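PDB 3IXL: arylmalonate decarboxylase from Bordetella bronchiseptica, which catalyses the decarboxylation of 2-aryl-2-methylmalonates to 2-arylpropionates, releasing carbon dioxide and taking up a proton. Local coordinates for residues T166-C171 with P198-R203; A121-Y126 with V172-A177; I9-P14 with L31-S36; V69-C74 with P100-S105. The protein carries 2 engineered substitutions. All blocks are in the same frame, centred on the assembly; numbering follows the deposited sequence.

Interaction 1: T166-C171 with P198-R203; sequences TLVDLC and PEVERR
Val-168 and Val-200 face each other where two helices, 164-176 and 196-204, pack side by side against the 119-124/183-187 sheet of an alpha/beta domain in the Asp/Glu racemase clan. The two short axes run in roughly the same direction, 38° apart and 9.5 Å at closest approach; the contact is apolar at its centre, and no hydrogen bond crosses it. From CB of Val-168 both methyls meet Glu-199 CG. CG1, trans to the backbone N (chi1 169°), also lies 4.1 Å from Val-200 CG2 and reaches the guanidinium end of Arg-203, whose side chain crosses that of Val-168 at about a right angle. CG2, 3.9 Å from Glu-199 CG, alone goes on to Glu-199 CB. On the sheet side, the side chains of Cys-171 and Val-200 both touch Ile-184 of strand 183-187. Toward solvent, Arg-202 grips the Glu-199 carboxylate side-on: NH2 donates to OE1 at 2.9 Å and NE to OE2, both acceptors close to the guanidinium plane but the carboxylate tilted against it. Deeper in, Val-200 CG2 sits against successive turns of helix 164-176, 3.8 Å from Val-168 CA and 3.7 Å from Cys-171 CB.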
loop_
_atom_site.group_PDB
_atom_site.type_symbol
_atom_site.label_atom_id
_atom_site.label_comp_id
_atom_site.label_asym_id
_atom_site.label_seq_id
_atom_site.Cartn_x
_atom_site.Cartn_y
_atom_site.Cartn_z
ATOM N N THR A 166 10.843 14.352 -6.434
ATOM C CA THR A 166 10.250 14.815 -5.186
ATOM C C THR A 166 10.124 13.653 -4.198
ATOM O O THR A 166 10.387 13.805 -3.009
ATOM C CB THR A 166 8.875 15.454 -5.447
ATOM O OG1 THR A 166 9.057 16.648 -6.225
ATOM C CG2 THR A 166 8.157 15.807 -4.137
ATOM N N LEU A 167 9.729 12.486 -4.701
ATOM C CA LEU A 167 9.579 11.318 -3.835
ATOM C C LEU A 167 10.926 10.783 -3.341
ATOM O O LEU A 167 11.053 10.387 -2.180
ATOM C CB LEU A 167 8.800 10.214 -4.559
ATOM C CG LEU A 167 7.351 10.568 -4.897
ATOM C CD1 LEU A 167 6.752 9.547 -5.842
ATOM C CD2 LEU A 167 6.520 10.705 -3.611
ATOM N N VAL A 168 11.937 10.795 -4.211
ATOM C CA VAL A 168 13.277 10.398 -3.785
ATOM C C VAL A 168 13.756 11.317 -2.654
ATOM O O VAL A 168 14.276 10.863 -1.635
ATOM C CB VAL A 168 14.299 10.424 -4.960
ATOM C CG1 VAL A 168 15.744 10.267 -4.448
ATOM C CG2 VAL A 168 13.962 9.342 -5.988
ATOM N N ASP A 169 13.585 12.619 -2.857
ATOM C CA ASP A 169 13.999 13.597 -1.860
ATOM C C ASP A 169 13.233 13.443 -0.540
ATOM O O ASP A 169 13.815 13.580 0.540
ATOM C CB ASP A 169 13.813 15.004 -2.410
ATOM C CG ASP A 169 14.102 16.057 -1.384
ATOM O OD1 ASP A 169 15.294 16.241 -1.060
ATOM O OD2 ASP A 169 13.134 16.680 -0.896
ATOM N N LEU A 170 11.932 13.166 -0.624
ATOM C CA LEU A 170 11.125 12.940 0.577
ATOM C C LEU A 170 11.662 11.772 1.411
ATOM O O LEU A 170 11.770 11.862 2.634
ATOM C CB LEU A 170 9.683 12.663 0.169
ATOM C CG LEU A 170 8.652 12.546 1.294
ATOM C CD1 LEU A 170 8.397 13.900 1.959
ATOM C CD2 LEU A 170 7.350 11.963 0.736
ATOM N N CYS A 171 11.984 10.670 0.741
ATOM C CA CYS A 171 12.554 9.505 1.420
ATOM C C CYS A 171 13.906 9.804 2.048
ATOM O O CYS A 171 14.154 9.411 3.192
ATOM C CB CYS A 171 12.699 8.351 0.441
ATOM S SG CYS A 171 11.134 7.609 -0.078
ATOM N N PRO A 198 14.144 2.219 -6.517
ATOM C CA PRO A 198 15.535 1.773 -6.689
ATOM C C PRO A 198 16.554 2.886 -6.473
ATOM O O PRO A 198 17.671 2.609 -6.059
ATOM C CB PRO A 198 15.580 1.270 -8.143
ATOM C CG PRO A 198 14.423 1.931 -8.820
ATOM C CD PRO A 198 13.356 2.050 -7.755
ATOM N N GLU A 199 16.178 4.128 -6.754
ATOM C CA GLU A 199 17.103 5.245 -6.568
ATOM C C GLU A 199 17.355 5.496 -5.082
ATOM O O GLU A 199 18.497 5.688 -4.654
ATOM C CB GLU A 199 16.554 6.492 -7.260
ATOM C CG GLU A 199 17.379 7.777 -7.095
ATOM C CD GLU A 199 18.788 7.712 -7.661
ATOM O OE1 GLU A 199 19.548 8.660 -7.383
ATOM O OE2 GLU A 199 19.145 6.745 -8.367
ATOM N N VAL A 200 16.299 5.469 -4.274
ATOM C CA VAL A 200 16.464 5.620 -2.832
ATOM C C VAL A 200 17.297 4.486 -2.245
ATOM O O VAL A 200 18.207 4.733 -1.447
ATOM C CB VAL A 200 15.104 5.692 -2.098
ATOM C CG1 VAL A 200 15.298 5.750 -0.599
ATOM C CG2 VAL A 200 14.307 6.906 -2.551
ATOM N N GLU A 201 16.995 3.249 -2.639
ATOM C CA GLU A 201 17.743 2.090 -2.137
ATOM C C GLU A 201 19.225 2.156 -2.522
ATOM O O GLU A 201 20.093 1.828 -1.702
ATOM C CB GLU A 201 17.096 0.778 -2.601
ATOM C CG GLU A 201 15.734 0.531 -1.932
ATOM C CD GLU A 201 15.113 -0.818 -2.244
ATOM O OE1 GLU A 201 15.543 -1.485 -3.211
ATOM O OE2 GLU A 201 14.168 -1.192 -1.514
ATOM N N ARG A 202 19.501 2.594 -3.755
ATOM C CA ARG A 202 20.873 2.777 -4.246
ATOM C C ARG A 202 21.620 3.803 -3.393
ATOM O O ARG A 202 22.756 3.567 -2.957
ATOM C CB ARG A 202 20.844 3.251 -5.705
ATOM C CG ARG A 202 22.225 3.447 -6.345
ATOM C CD ARG A 202 22.123 4.237 -7.665
ATOM N NE ARG A 202 21.814 5.658 -7.493
ATOM C CZ ARG A 202 22.707 6.595 -7.192
ATOM N NH1 ARG A 202 23.980 6.271 -7.009
ATOM N NH2 ARG A 202 22.324 7.858 -7.066
ATOM N N ARG A 203 20.991 4.947 -3.172
ATOM C CA ARG A 203 21.652 6.052 -2.475
ATOM C C ARG A 203 21.850 5.814 -0.987
ATOM O O ARG A 203 22.872 6.219 -0.424
ATOM C CB ARG A 203 20.888 7.353 -2.692
ATOM C CG ARG A 203 21.020 7.915 -4.097
ATOM C CD ARG A 203 20.292 9.238 -4.235
ATOM N NE ARG A 203 20.677 10.195 -3.198
ATOM C CZ ARG A 203 20.121 11.394 -3.037
ATOM N NH1 ARG A 203 19.151 11.801 -3.849
ATOM N NH2 ARG A 203 20.538 12.190 -2.058
#

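Interaction 2: A121-Y126 with V172-A177; sequences ALATAY and VRAFEA. With PAC (2-phenylacetic acid), chain C.
Three alanines, rather than large side chains, carry this strand-helix contact, and its shortest approach is a methyl against a carbonyl oxygen: Ala-174 CB lies 3.3 Å from Leu-122 O. The same methyl meets Ala-123 CB at 4.2 Å, while Ala-121 CB sits against the helix backbone, 3.9 Å from Ala-174 O and close to Phe-175 CA. With such short side chains the axes of strand 121-124 and helix 172-176 come within 7.3 Å of each other, running nearly antiparallel at 153°. No hydrogen bond crosses the contact; Phe-175 extends along its flank and packs on Ile-184 of the neighbouring strand 183-187. Leu-122 points away, onto helix 128-140. Beyond the helix, the strand leads into an ST turn, in which Tyr-126 N donates to Thr-124 OG1 at 3.1 Å. Tyr-126 CG lies anti to the carbonyl carbon (chi1 -45°), carrying the ring to the bound 2-phenylacetic acid, where OH gives a 2.7 Å hydrogen bond to ligand O2, near the ring plane. Ser-187 OG is a second partner of that hydroxyl. A helix-covered parallel strand whose C-terminal end delivers a ligand-binding residue is characteristic of alpha/beta folds with the pocket at the strand ends.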
loop_
_atom_site.group_PDB
_atom_site.type_symbol
_atom_site.label_atom_id
_atom_site.label_comp_id
_atom_site.label_asym_id
_atom_site.label_seq_id
_atom_site.Cartn_x
_atom_site.Cartn_y
_atom_site.Cartn_z
ATOM N N ALA A 121 11.610 4.683 9.010
ATOM C CA ALA A 121 11.395 6.094 8.718
ATOM C C ALA A 121 10.166 6.202 7.819
ATOM O O ALA A 121 9.976 5.361 6.931
ATOM C CB ALA A 121 12.617 6.683 8.034
ATOM N N LEU A 122 9.353 7.232 8.038
ATOM C CA LEU A 122 8.113 7.409 7.273
ATOM C C LEU A 122 8.223 8.555 6.285
ATOM O O LEU A 122 8.564 9.682 6.659
ATOM C CB LEU A 122 6.941 7.685 8.220
ATOM C CG LEU A 122 6.713 6.735 9.401
ATOM C CD1 LEU A 122 5.489 7.143 10.239
ATOM C CD2 LEU A 122 6.599 5.292 8.927
ATOM N N ALA A 123 7.921 8.271 5.021
ATOM C CA ALA A 123 7.874 9.281 3.970
ATOM C C ALA A 123 6.480 9.140 3.400
ATOM O O ALA A 123 6.186 8.124 2.772
ATOM C CB ALA A 123 8.922 8.980 2.898
ATOM N N THR A 124 5.605 10.118 3.637
ATOM C CA THR A 124 4.192 9.914 3.284
ATOM C C THR A 124 3.614 11.066 2.484
ATOM O O THR A 124 4.191 12.161 2.437
ATOM C CB THR A 124 3.285 9.736 4.512
ATOM O OG1 THR A 124 2.875 11.032 4.975
ATOM C CG2 THR A 124 3.974 8.942 5.629
ATOM N N ALA A 125 2.448 10.814 1.885
ATOM C CA ALA A 125 1.738 11.819 1.124
ATOM C C ALA A 125 0.801 12.637 2.016
ATOM O O ALA A 125 0.237 13.615 1.548
ATOM C CB ALA A 125 0.942 11.156 0.009
ATOM N N TYR A 126 0.641 12.223 3.273
ATOM C CA TYR A 126 -0.541 12.610 4.067
ATOM C C TYR A 126 -0.427 13.858 4.918
ATOM O O TYR A 126 0.668 14.366 5.169
ATOM C CB TYR A 126 -0.921 11.489 5.034
ATOM C CG TYR A 126 -0.934 10.080 4.501
ATOM C CD1 TYR A 126 -0.169 9.089 5.115
ATOM C CD2 TYR A 126 -1.756 9.724 3.438
ATOM C CE1 TYR A 126 -0.202 7.777 4.663
ATOM C CE2 TYR A 126 -1.795 8.407 2.969
ATOM C CZ TYR A 126 -1.012 7.446 3.600
ATOM O OH TYR A 126 -1.038 6.132 3.167
ATOM N N VAL A 172 14.764 10.490 1.296
ATOM C CA VAL A 172 16.096 10.824 1.798
ATOM C C VAL A 172 15.987 11.743 3.020
ATOM O O VAL A 172 16.655 11.502 4.034
ATOM C CB VAL A 172 16.985 11.441 0.697
ATOM C CG1 VAL A 172 18.309 11.932 1.291
ATOM C CG2 VAL A 172 17.254 10.434 -0.409
ATOM N N ARG A 173 15.128 12.766 2.947
ATOM C CA ARG A 173 14.952 13.677 4.092
ATOM C C ARG A 173 14.380 12.957 5.322
ATOM O O ARG A 173 14.822 13.184 6.446
ATOM C CB ARG A 173 14.124 14.907 3.719
ATOM C CG ARG A 173 14.871 15.877 2.794
ATOM C CD ARG A 173 14.129 17.191 2.582
ATOM N NE ARG A 173 12.882 17.044 1.833
ATOM C CZ ARG A 173 11.668 17.122 2.373
ATOM N NH1 ARG A 173 11.533 17.351 3.677
ATOM N NH2 ARG A 173 10.586 16.977 1.619
ATOM N N ALA A 174 13.425 12.053 5.111
ATOM C CA ALA A 174 12.860 11.276 6.222
ATOM C C ALA A 174 13.918 10.393 6.881
ATOM O O ALA A 174 13.987 10.292 8.107
ATOM C CB ALA A 174 11.683 10.433 5.741
ATOM N N PHE A 175 14.745 9.758 6.058
ATOM C CA PHE A 175 15.811 8.908 6.566
ATOM C C PHE A 175 16.888 9.717 7.286
ATOM O O PHE A 175 17.408 9.279 8.309
ATOM C CB PHE A 175 16.433 8.088 5.430
ATOM C CG PHE A 175 17.460 7.098 5.901
ATOM C CD1 PHE A 175 18.821 7.355 5.733
ATOM C CD2 PHE A 175 17.069 5.916 6.529
ATOM C CE1 PHE A 175 19.773 6.436 6.171
ATOM C CE2 PHE A 175 18.021 5.001 6.976
ATOM C CZ PHE A 175 19.367 5.262 6.791
ATOM N N GLU A 176 17.223 10.885 6.749
ATOM C CA GLU A 176 18.277 11.716 7.347
ATOM C C GLU A 176 17.848 12.268 8.699
ATOM O O GLU A 176 18.694 12.651 9.512
ATOM C CB GLU A 176 18.708 12.834 6.399
ATOM C CG GLU A 176 19.596 12.337 5.263
ATOM C CD GLU A 176 19.966 13.418 4.251
ATOM O OE1 GLU A 176 20.902 13.175 3.460
ATOM O OE2 GLU A 176 19.326 14.493 4.235
ATOM N N ALA A 177 16.539 12.302 8.937
ATOM C CA ALA A 177 15.998 12.660 10.252
ATOM C C ALA A 177 16.189 11.559 11.309
ATOM O O ALA A 177 16.058 11.825 12.510
ATOM C CB ALA A 177 14.526 13.051 10.144
HETATM C C1 PAC C . -3.492 5.441 0.804
HETATM C C2 PAC C . -4.376 6.375 -0.001
HETATM C "C1'" PAC C . -4.605 6.145 -1.481
HETATM C "C2'" PAC C . -4.883 7.287 -2.239
HETATM C "C3'" PAC C . -5.122 7.197 -3.608
HETATM C "C4'" PAC C . -5.092 5.951 -4.229
HETATM C "C5'" PAC C . -4.811 4.802 -3.480
HETATM C "C6'" PAC C . -4.576 4.889 -2.105
HETATM O O1 PAC C . -2.872 4.468 0.291
HETATM O O2 PAC C . -3.416 5.711 2.037
#

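Interaction 3: I9-P14 with L31-S36; sequences IGMIVP and LPFIAS. With PAC (2-phenylacetic acid), chain C.
Ile-9 and Phe-33 share nearly the same first torsion (chi1 -68° and -63°), with Ile-9 CG1 and Phe-33 CG each anti to the carbonyl carbon, and, as paired residues on the same face of the sheet, their side chains lie alongside each other. CD2 of the Phe-33 ring comes 3.7 Å from Ile-9 CB, an oblique approach, and CE2 meets CD1 of the isoleucine. The Met-11 side chain, extended beyond CG, crosses that of Phe-33 obliquely: its CE stands 3.9 Å from Phe-33 CD2, and SD lies 5.1 Å from the ring centroid and 51° off its normal, a Met-aromatic contact. Phe-216 of helix 211-222 meets the same ring edge-to-face and also touches Met-11. Beneath these side chains, strands 9-13 and 33-36 pair in parallel. Five backbone bonds alternate between them, from Ile-9 N to Pro-32 O (3.1 Å) up to Val-13 N to Ser-36 O (3.0 Å). The other face carries Ile-12, Ile-34 and Ser-36; the serine hydroxyl bonds to His-58 and Arg-61. This is the pairing of a beta-alpha-beta unit built around helix 23-27. Just past the C-terminal end of strand 8-13, Pro-14 CG lies 3.4 Å from C5' of 2-phenylacetic acid. The chemistry implies a division of labour: backbone bonds fix the register, apolar and sulfur-ring packing covers one face, and a proline ring meets the ligand's aryl group.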
loop_
_atom_site.group_PDB
_atom_site.type_symbol
_atom_site.label_atom_id
_atom_site.label_comp_id
_atom_site.label_asym_id
_atom_site.label_seq_id
_atom_site.Cartn_x
_atom_site.Cartn_y
_atom_site.Cartn_z
ATOM N N ILE A 9 -6.610 -11.366 -9.999
ATOM C CA ILE A 9 -6.442 -10.703 -8.707
ATOM C C ILE A 9 -7.347 -9.482 -8.666
ATOM O O ILE A 9 -7.269 -8.624 -9.549
ATOM C CB ILE A 9 -4.968 -10.327 -8.460
ATOM C CG1 ILE A 9 -4.148 -11.609 -8.265
ATOM C CG2 ILE A 9 -4.841 -9.393 -7.242
ATOM C CD1 ILE A 9 -2.655 -11.413 -8.300
ATOM N N GLY A 10 -8.218 -9.421 -7.664
ATOM C CA GLY A 10 -9.170 -8.330 -7.540
ATOM C C GLY A 10 -8.697 -7.255 -6.584
ATOM O O GLY A 10 -8.132 -7.569 -5.522
ATOM N N MET A 11 -8.950 -5.998 -6.943
ATOM C CA MET A 11 -8.488 -4.848 -6.149
ATOM C C MET A 11 -9.595 -3.841 -5.921
ATOM O O MET A 11 -10.243 -3.411 -6.868
ATOM C CB MET A 11 -7.295 -4.191 -6.840
ATOM C CG MET A 11 -6.088 -5.104 -6.813
ATOM S SD MET A 11 -4.617 -4.387 -7.544
ATOM C CE MET A 11 -3.375 -5.461 -6.801
ATOM N N ILE A 12 -9.811 -3.477 -4.662
ATOM C CA ILE A 12 -10.735 -2.411 -4.299
ATOM C C ILE A 12 -9.904 -1.135 -4.192
ATOM O O ILE A 12 -8.953 -1.083 -3.404
ATOM C CB ILE A 12 -11.450 -2.711 -2.967
ATOM C CG1 ILE A 12 -12.188 -4.055 -3.028
ATOM C CG2 ILE A 12 -12.430 -1.581 -2.635
ATOM C CD1 ILE A 12 -12.659 -4.544 -1.672
ATOM N N VAL A 13 -10.229 -0.129 -5.007
ATOM C CA VAL A 13 -9.388 1.070 -5.130
ATOM C C VAL A 13 -10.155 2.338 -4.749
ATOM O O VAL A 13 -11.366 2.382 -4.912
ATOM C CB VAL A 13 -8.789 1.197 -6.563
ATOM C CG1 VAL A 13 -7.926 -0.021 -6.904
ATOM C CG2 VAL A 13 -9.885 1.386 -7.623
ATOM N N PRO A 14 -9.473 3.353 -4.191
ATOM C CA PRO A 14 -10.185 4.599 -3.854
ATOM C C PRO A 14 -10.953 5.362 -4.964
ATOM O O PRO A 14 -12.091 5.770 -4.707
ATOM C CB PRO A 14 -9.096 5.465 -3.197
ATOM C CG PRO A 14 -8.132 4.439 -2.631
ATOM C CD PRO A 14 -8.084 3.364 -3.689
ATOM N N LEU A 31 0.182 -10.757 -15.511
ATOM C CA LEU A 31 -0.885 -11.132 -14.586
ATOM C C LEU A 31 -2.132 -10.279 -14.802
ATOM O O LEU A 31 -2.015 -9.080 -15.050
ATOM C CB LEU A 31 -0.420 -11.010 -13.133
ATOM C CG LEU A 31 0.716 -11.916 -12.671
ATOM C CD1 LEU A 31 0.839 -11.788 -11.160
ATOM C CD2 LEU A 31 0.504 -13.374 -13.056
ATOM N N PRO A 32 -3.326 -10.901 -14.741
ATOM C CA PRO A 32 -4.584 -10.155 -14.851
ATOM C C PRO A 32 -5.048 -9.571 -13.516
ATOM O O PRO A 32 -5.121 -10.276 -12.496
ATOM C CB PRO A 32 -5.572 -11.214 -15.335
ATOM C CG PRO A 32 -5.054 -12.500 -14.730
ATOM C CD PRO A 32 -3.552 -12.357 -14.633
ATOM N N PHE A 33 -5.361 -8.289 -13.537
ATOM C CA PHE A 33 -5.922 -7.601 -12.380
ATOM C C PHE A 33 -7.255 -6.996 -12.757
ATOM O O PHE A 33 -7.406 -6.490 -13.866
ATOM C CB PHE A 33 -4.982 -6.485 -11.911
ATOM C CG PHE A 33 -3.651 -6.980 -11.442
ATOM C CD1 PHE A 33 -2.563 -7.017 -12.318
ATOM C CD2 PHE A 33 -3.464 -7.418 -10.134
ATOM C CE1 PHE A 33 -1.323 -7.488 -11.902
ATOM C CE2 PHE A 33 -2.219 -7.891 -9.710
ATOM C CZ PHE A 33 -1.153 -7.935 -10.592
ATOM N N ILE A 34 -8.220 -7.056 -11.844
ATOM C CA ILE A 34 -9.498 -6.381 -12.020
ATOM C C ILE A 34 -9.739 -5.511 -10.807
ATOM O O ILE A 34 -9.201 -5.797 -9.728
ATOM C CB ILE A 34 -10.676 -7.368 -12.251
ATOM C CG1 ILE A 34 -10.809 -8.363 -11.090
ATOM C CG2 ILE A 34 -10.515 -8.076 -13.605
ATOM C CD1 ILE A 34 -12.074 -9.233 -11.148
ATOM N N ALA A 35 -10.514 -4.446 -10.975
ATOM C CA ALA A 35 -10.673 -3.475 -9.906
ATOM C C ALA A 35 -12.087 -2.967 -9.810
ATOM O O ALA A 35 -12.867 -3.066 -10.754
ATOM C CB ALA A 35 -9.685 -2.320 -10.056
ATOM N N SER A 36 -12.403 -2.450 -8.636
ATOM C CA SER A 36 -13.706 -1.897 -8.344
ATOM C C SER A 36 -13.472 -0.671 -7.466
ATOM O O SER A 36 -12.706 -0.733 -6.493
ATOM C CB SER A 36 -14.568 -2.947 -7.647
ATOM O OG SER A 36 -15.921 -2.518 -7.572
HETATM C C1 PAC C . -3.492 5.441 0.804
HETATM C C2 PAC C . -4.376 6.375 -0.001
HETATM C "C1'" PAC C . -4.605 6.145 -1.481
HETATM C "C2'" PAC C . -4.883 7.287 -2.239
HETATM C "C3'" PAC C . -5.122 7.197 -3.608
HETATM C "C4'" PAC C . -5.092 5.951 -4.229
HETATM C "C5'" PAC C . -4.811 4.802 -3.480
HETATM C "C6'" PAC C . -4.576 4.889 -2.105
HETATM O O1 PAC C . -2.872 4.468 0.291
HETATM O O2 PAC C . -3.416 5.711 2.037
#

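Interaction 4: V69-C74 with P100-S105; sequences VVSLMC and PCTTMS. Engineered in segment 69-74: Cys-74 (natural residue Gly). With PAC (2-phenylacetic acid), chain C.
Strand 69-72 pairs in parallel with the edge strand 101-103 in the four-stranded parallel sheet of an alpha/beta fold, and the pairing runs straight into the helix that begins at Met-104. Four backbone bonds hold it, from Val-70 N to Pro-100 O (3.0 Å) to Met-104 N to Leu-72 O (2.8 Å). Packing is close in the interior. Ser-71 CB lies 3.6 Å from Thr-102 CG2. At the inner end Met-73 is the centre of an inverse gamma turn; its chain folds back on itself (chi2 -74°, chi3 -75°), and its CE meets Met-104 CE at 3.5 Å, the two methionine chains crossing nearly perpendicularly. Met-104 CB also packs on the backbone of Cys-74. The end at the partly exposed Pro-100 is sparser: the proline ring crosses Val-69 at about a right angle, touching CG1 with CB at 3.9 Å, and Val-70 CB meets Cys-101 SG only at 4.1 Å, where Met-93 of helix 83-97 covers both. Thr-103 and Cys-74 each hold the N-cap position of the following helix: Thr-103 OG1 caps Thr-106 N and bonds Asn-86, while Cys-74 is an engineered residue replacing glycine. Its sulfur points into the pocket of the bound 2-phenylacetic acid, with SG 3.5 Å from ligand C2.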
loop_
_atom_site.group_PDB
_atom_site.type_symbol
_atom_site.label_atom_id
_atom_site.label_comp_id
_atom_site.label_asym_id
_atom_site.label_seq_id
_atom_site.Cartn_x
_atom_site.Cartn_y
_atom_site.Cartn_z
ATOM N N VAL A 69 -8.352 -13.690 -5.398
ATOM C CA VAL A 69 -7.999 -12.999 -4.155
ATOM C C VAL A 69 -8.519 -11.572 -4.262
ATOM O O VAL A 69 -8.702 -11.056 -5.376
ATOM C CB VAL A 69 -6.473 -12.961 -3.919
ATOM C CG1 VAL A 69 -5.868 -14.365 -3.897
ATOM C CG2 VAL A 69 -5.808 -12.148 -4.961
ATOM N N VAL A 70 -8.787 -10.944 -3.121
ATOM C CA VAL A 70 -9.213 -9.550 -3.106
ATOM C C VAL A 70 -8.315 -8.766 -2.166
ATOM O O VAL A 70 -8.068 -9.204 -1.033
ATOM C CB VAL A 70 -10.674 -9.418 -2.647
ATOM C CG1 VAL A 70 -11.040 -7.950 -2.454
ATOM C CG2 VAL A 70 -11.610 -10.080 -3.680
ATOM N N SER A 71 -7.810 -7.626 -2.640
ATOM C CA SER A 71 -7.056 -6.707 -1.793
ATOM C C SER A 71 -7.712 -5.344 -1.748
ATOM O O SER A 71 -8.064 -4.783 -2.789
ATOM C CB SER A 71 -5.626 -6.541 -2.304
ATOM O OG SER A 71 -4.970 -5.554 -1.516
ATOM N N LEU A 72 -7.869 -4.808 -0.543
ATOM C CA LEU A 72 -8.251 -3.416 -0.381
ATOM C C LEU A 72 -6.989 -2.583 -0.574
ATOM O O LEU A 72 -6.124 -2.525 0.311
ATOM C CB LEU A 72 -8.866 -3.168 1.002
ATOM C CG LEU A 72 -9.165 -1.705 1.342
ATOM C CD1 LEU A 72 -10.110 -1.071 0.330
ATOM C CD2 LEU A 72 -9.759 -1.569 2.735
ATOM N N MET A 73 -6.889 -1.953 -1.744
ATOM C CA MET A 73 -5.679 -1.246 -2.153
ATOM C C MET A 73 -5.668 0.219 -1.701
ATOM O O MET A 73 -5.566 1.147 -2.514
ATOM C CB MET A 73 -5.471 -1.386 -3.660
ATOM C CG MET A 73 -5.109 -2.808 -4.067
ATOM S SD MET A 73 -3.419 -3.290 -3.646
ATOM C CE MET A 73 -2.543 -2.370 -4.926
ATOM N N CYS A 74 -5.775 0.403 -0.387
ATOM C CA CYS A 74 -5.624 1.714 0.239
ATOM C C CYS A 74 -5.041 1.509 1.620
ATOM O O CYS A 74 -5.580 0.750 2.426
ATOM C CB CYS A 74 -6.957 2.451 0.348
ATOM S SG CYS A 74 -6.783 4.091 1.117
ATOM N N PRO A 100 -9.314 -15.622 -0.257
ATOM C CA PRO A 100 -8.196 -14.960 0.428
ATOM C C PRO A 100 -8.333 -13.453 0.239
ATOM O O PRO A 100 -8.491 -12.979 -0.897
ATOM C CB PRO A 100 -6.966 -15.461 -0.328
ATOM C CG PRO A 100 -7.427 -16.723 -1.031
ATOM C CD PRO A 100 -8.862 -16.523 -1.334
ATOM N N CYS A 101 -8.321 -12.715 1.340
ATOM C CA CYS A 101 -8.436 -11.270 1.305
ATOM C C CYS A 101 -7.290 -10.636 2.063
ATOM O O CYS A 101 -6.743 -11.208 3.010
ATOM C CB CYS A 101 -9.758 -10.823 1.916
ATOM S SG CYS A 101 -11.207 -11.276 0.926
ATOM N N THR A 102 -6.931 -9.435 1.634
ATOM C CA THR A 102 -5.859 -8.688 2.269
ATOM C C THR A 102 -6.097 -7.192 2.114
ATOM O O THR A 102 -7.087 -6.771 1.513
ATOM C CB THR A 102 -4.484 -9.121 1.716
ATOM O OG1 THR A 102 -3.450 -8.544 2.518
ATOM C CG2 THR A 102 -4.322 -8.739 0.230
ATOM N N THR A 103 -5.210 -6.389 2.695
ATOM C CA THR A 103 -5.294 -4.930 2.600
ATOM C C THR A 103 -3.894 -4.374 2.360
ATOM O O THR A 103 -2.885 -5.037 2.641
ATOM C CB THR A 103 -5.798 -4.260 3.888
ATOM O OG1 THR A 103 -4.783 -4.334 4.899
ATOM C CG2 THR A 103 -7.120 -4.867 4.390
ATOM N N MET A 104 -3.840 -3.141 1.860
ATOM C CA MET A 104 -2.570 -2.481 1.624
ATOM C C MET A 104 -1.793 -2.242 2.928
ATOM O O MET A 104 -0.562 -2.211 2.912
ATOM C CB MET A 104 -2.799 -1.182 0.846
ATOM C CG MET A 104 -1.544 -0.438 0.412
ATOM S SD MET A 104 -1.990 0.862 -0.755
ATOM C CE MET A 104 -2.124 -0.082 -2.266
ATOM N N SER A 105 -2.493 -2.089 4.050
ATOM C CA SER A 105 -1.778 -2.005 5.333
ATOM C C SER A 105 -1.112 -3.326 5.706
ATOM O O SER A 105 0.031 -3.338 6.169
ATOM C CB SER A 105 -2.703 -1.548 6.455
ATOM O OG SER A 105 -2.970 -0.162 6.341
HETATM C C1 PAC C . -3.492 5.441 0.804
HETATM C C2 PAC C . -4.376 6.375 -0.001
HETATM C "C1'" PAC C . -4.605 6.145 -1.481
HETATM C "C2'" PAC C . -4.883 7.287 -2.239
HETATM C "C3'" PAC C . -5.122 7.197 -3.608
HETATM C "C4'" PAC C . -5.092 5.951 -4.229
HETATM C "C5'" PAC C . -4.811 4.802 -3.480
HETATM C "C6'" PAC C . -4.576 4.889 -2.105
HETATM O O1 PAC C . -2.872 4.468 0.291
HETATM O O2 PAC C . -3.416 5.711 2.037
#

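From the N terminus, interaction 3 closes the first loop, joining strands 8-13 and 33-37 around helix 23-27. Interaction 4 follows in series, closing the loop from strand 67-72 through helices 75-79 and 83-97 to strand 101-103. Both lie in one parallel sheet, where strands 8-13 and 67-72 are neighbours. Helix 104-114 then leads to strand 119-124 in the second sheet. There interaction 2 opens, and its segments alternate along the chain with those of interaction 1, which joins helices 164-176 and 196-204 across strand 183-187; the two cross and touch through Leu-170 and Ala-123. Interactions 2, 3 and 4 all reach 2-phenylacetic acid, which lies between the C-terminal strand ends of the two sheets.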